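Local coordinates for protein proto-oncogene vav (Homo sapiens, PDB 6NEW) that probably acts as a guanine nucleotide exchange factor for Rac-type GTPases through its DH domain, alongside a PH domain and a zinc-binding C1 domain, at residues M316-E321 with G327-F332. Sequence-based numbering, arbitrary orientation.
Sequences MFLLIE and GYELFF
Phe-317 and Leu-330 form one antiparallel hydrogen-bonded pair between strands 316-321 and 327-332, and Leu-319 and Tyr-328 form the other. In the first, Leu-330 N reaches Phe-317 O at 3.0 Å, with a C=O...N angle of 177°, whereas the return bond from Phe-317 N is weak. In the second, Tyr-328 N lies 2.8 Å from Leu-319 O, and Leu-319 N approaches Tyr-328 O from above the carbonyl plane. The segment axes, at 161°, confirm a slightly twisted antiparallel pair.

Apolar contacts divide between the two faces. On the one carrying Phe-317, Leu-319, Tyr-328 and Leu-330, CB of Leu-330 lies over the Phe-317 ring, while Leu-330 CD2 meets Phe-317 CE1 at 3.7 Å. Phe-317 CG sits between the backbone N and carbonyl carbon, which brings the ring end nearer to strand 327-332. There it runs near parallel to the Phe-332 ring (planes at 20°), but a centroid separation of 5.4 Å leaves little overlap. With alanine in place of Phe-317, Leu-330 and Phe-332 would probably lose their shared aromatic neighbour and a gap would open beneath helix 335-352.

On the reverse face, Met-316 CB makes a CH-pi contact over the face of the Phe-331 ring, 4.1 Å from its centroid, and SD adds an oblique Met-aromatic contact. The same sulfur also touches Glu-329 CB at 3.6 Å; OE1 of Glu-329 is hydrogen-bonded to Thr-258 OG1.

Within the PH domain this hairpin lies between strands 249-258 and 298-302, with helix 335-352 covering Phe-317, Leu-319 and Leu-330 through Trp-341, Met-342 and Phe-345.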
loop_
_atom_site.group_PDB
_atom_site.type_symbol
_atom_site.label_atom_id
_atom_site.label_comp_id
_atom_site.label_asym_id
_atom_site.label_seq_id
_atom_site.Cartn_x
_atom_site.Cartn_y
_atom_site.Cartn_z
ATOM N N MET A 316 32.907 -6.259 -8.129
ATOM C CA MET A 316 32.624 -4.876 -8.454
ATOM C C MET A 316 31.723 -4.630 -9.681
ATOM O O MET A 316 31.596 -5.458 -10.571
ATOM C CB MET A 316 33.954 -4.103 -8.622
ATOM C CG MET A 316 33.823 -2.922 -9.570
ATOM S SD MET A 316 35.241 -1.952 -10.073
ATOM C CE MET A 316 36.336 -3.238 -10.729
ATOM N N PHE A 317 31.120 -3.439 -9.691
ATOM C CA PHE A 317 30.409 -2.772 -10.756
ATOM C C PHE A 317 30.741 -1.306 -10.591
ATOM O O PHE A 317 31.172 -0.880 -9.506
ATOM C CB PHE A 317 28.912 -3.058 -10.810
ATOM C CG PHE A 317 28.021 -2.650 -9.667
ATOM C CD1 PHE A 317 27.483 -1.363 -9.604
ATOM C CD2 PHE A 317 27.613 -3.583 -8.718
ATOM C CE1 PHE A 317 26.610 -1.000 -8.570
ATOM C CE2 PHE A 317 26.726 -3.226 -7.697
ATOM C CZ PHE A 317 26.252 -1.935 -7.615
ATOM N N LEU A 318 30.608 -0.552 -11.687
ATOM C CA LEU A 318 30.887 0.878 -11.769
ATOM C C LEU A 318 29.606 1.679 -11.717
ATOM O O LEU A 318 28.576 1.244 -12.219
ATOM C CB LEU A 318 31.643 1.203 -13.079
ATOM C CG LEU A 318 32.850 0.311 -13.438
ATOM C CD1 LEU A 318 33.150 0.382 -14.943
ATOM C CD2 LEU A 318 34.078 0.697 -12.622
ATOM N N LEU A 319 29.683 2.849 -11.096
ATOM C CA LEU A 319 28.598 3.806 -10.955
ATOM C C LEU A 319 29.185 5.110 -11.492
ATOM O O LEU A 319 30.017 5.740 -10.841
ATOM C CB LEU A 319 28.136 3.899 -9.479
ATOM C CG LEU A 319 27.052 4.960 -9.153
ATOM C CD1 LEU A 319 25.723 4.624 -9.811
ATOM C CD2 LEU A 319 26.848 5.082 -7.670
ATOM N N ILE A 320 28.857 5.428 -12.741
ATOM C CA ILE A 320 29.472 6.551 -13.459
ATOM C C ILE A 320 28.529 7.689 -13.779
ATOM O O ILE A 320 27.444 7.433 -14.270
ATOM C CB ILE A 320 30.151 6.000 -14.772
ATOM C CG1 ILE A 320 31.263 4.963 -14.468
ATOM C CG2 ILE A 320 30.709 7.143 -15.659
ATOM C CD1 ILE A 320 31.497 3.999 -15.618
ATOM N N GLU A 321 28.980 8.943 -13.598
ATOM C CA GLU A 321 28.197 10.151 -13.941
ATOM C C GLU A 321 28.129 10.199 -15.460
ATOM O O GLU A 321 29.159 10.022 -16.116
ATOM C CB GLU A 321 28.830 11.419 -13.334
ATOM C CG GLU A 321 27.910 12.635 -13.266
ATOM C CD GLU A 321 27.897 13.558 -14.478
ATOM O OE1 GLU A 321 28.789 13.431 -15.348
ATOM O OE2 GLU A 321 27.004 14.434 -14.542
ATOM N N GLY A 327 33.163 8.856 -11.334
ATOM C CA GLY A 327 33.097 7.425 -11.556
ATOM C C GLY A 327 33.521 6.648 -10.325
ATOM O O GLY A 327 34.702 6.628 -9.965
ATOM N N TYR A 328 32.559 6.014 -9.667
ATOM C CA TYR A 328 32.815 5.203 -8.470
ATOM C C TYR A 328 33.006 3.738 -8.864
ATOM O O TYR A 328 32.513 3.309 -9.910
ATOM C CB TYR A 328 31.639 5.296 -7.470
ATOM C CG TYR A 328 31.308 6.693 -6.992
ATOM C CD1 TYR A 328 31.945 7.243 -5.882
ATOM C CD2 TYR A 328 30.327 7.451 -7.625
ATOM C CE1 TYR A 328 31.646 8.532 -5.440
ATOM C CE2 TYR A 328 30.003 8.732 -7.178
ATOM C CZ TYR A 328 30.677 9.274 -6.095
ATOM O OH TYR A 328 30.357 10.532 -5.651
ATOM N N GLU A 329 33.696 2.978 -8.009
ATOM C CA GLU A 329 33.906 1.530 -8.129
ATOM C C GLU A 329 33.339 0.979 -6.836
ATOM O O GLU A 329 33.739 1.418 -5.759
ATOM C CB GLU A 329 35.393 1.158 -8.228
ATOM C CG GLU A 329 36.121 1.640 -9.473
ATOM C CD GLU A 329 37.463 0.952 -9.664
ATOM O OE1 GLU A 329 38.127 0.659 -8.644
ATOM O OE2 GLU A 329 37.857 0.711 -10.830
ATOM N N LEU A 330 32.368 0.083 -6.943
ATOM C CA LEU A 330 31.653 -0.423 -5.792
ATOM C C LEU A 330 32.012 -1.864 -5.587
ATOM O O LEU A 330 31.752 -2.699 -6.462
ATOM C CB LEU A 330 30.120 -0.217 -5.992
ATOM C CG LEU A 330 29.453 1.097 -5.497
ATOM C CD1 LEU A 330 30.189 2.323 -5.930
ATOM C CD2 LEU A 330 28.058 1.217 -6.026
ATOM N N PHE A 331 32.625 -2.161 -4.428
ATOM C CA PHE A 331 33.071 -3.524 -4.110
ATOM C C PHE A 331 32.226 -4.150 -3.016
ATOM O O PHE A 331 32.055 -3.563 -1.945
ATOM C CB PHE A 331 34.559 -3.568 -3.720
ATOM C CG PHE A 331 35.518 -3.078 -4.772
ATOM C CD1 PHE A 331 35.840 -1.723 -4.869
ATOM C CD2 PHE A 331 36.161 -3.977 -5.622
ATOM C CE1 PHE A 331 36.740 -1.273 -5.834
ATOM C CE2 PHE A 331 37.065 -3.530 -6.585
ATOM C CZ PHE A 331 37.339 -2.181 -6.697
ATOM N N PHE A 332 31.719 -5.347 -3.299
ATOM C CA PHE A 332 30.898 -6.135 -2.388
ATOM C C PHE A 332 31.682 -7.381 -1.937
ATOM O O PHE A 332 32.574 -7.837 -2.671
ATOM C CB PHE A 332 29.536 -6.469 -3.035
ATOM C CG PHE A 332 28.829 -5.176 -3.355
ATOM C CD1 PHE A 332 28.159 -4.469 -2.363
ATOM C CD2 PHE A 332 28.946 -4.591 -4.619
ATOM C CE1 PHE A 332 27.597 -3.228 -2.636
ATOM C CE2 PHE A 332 28.410 -3.341 -4.874
ATOM C CZ PHE A 332 27.709 -2.679 -3.893
#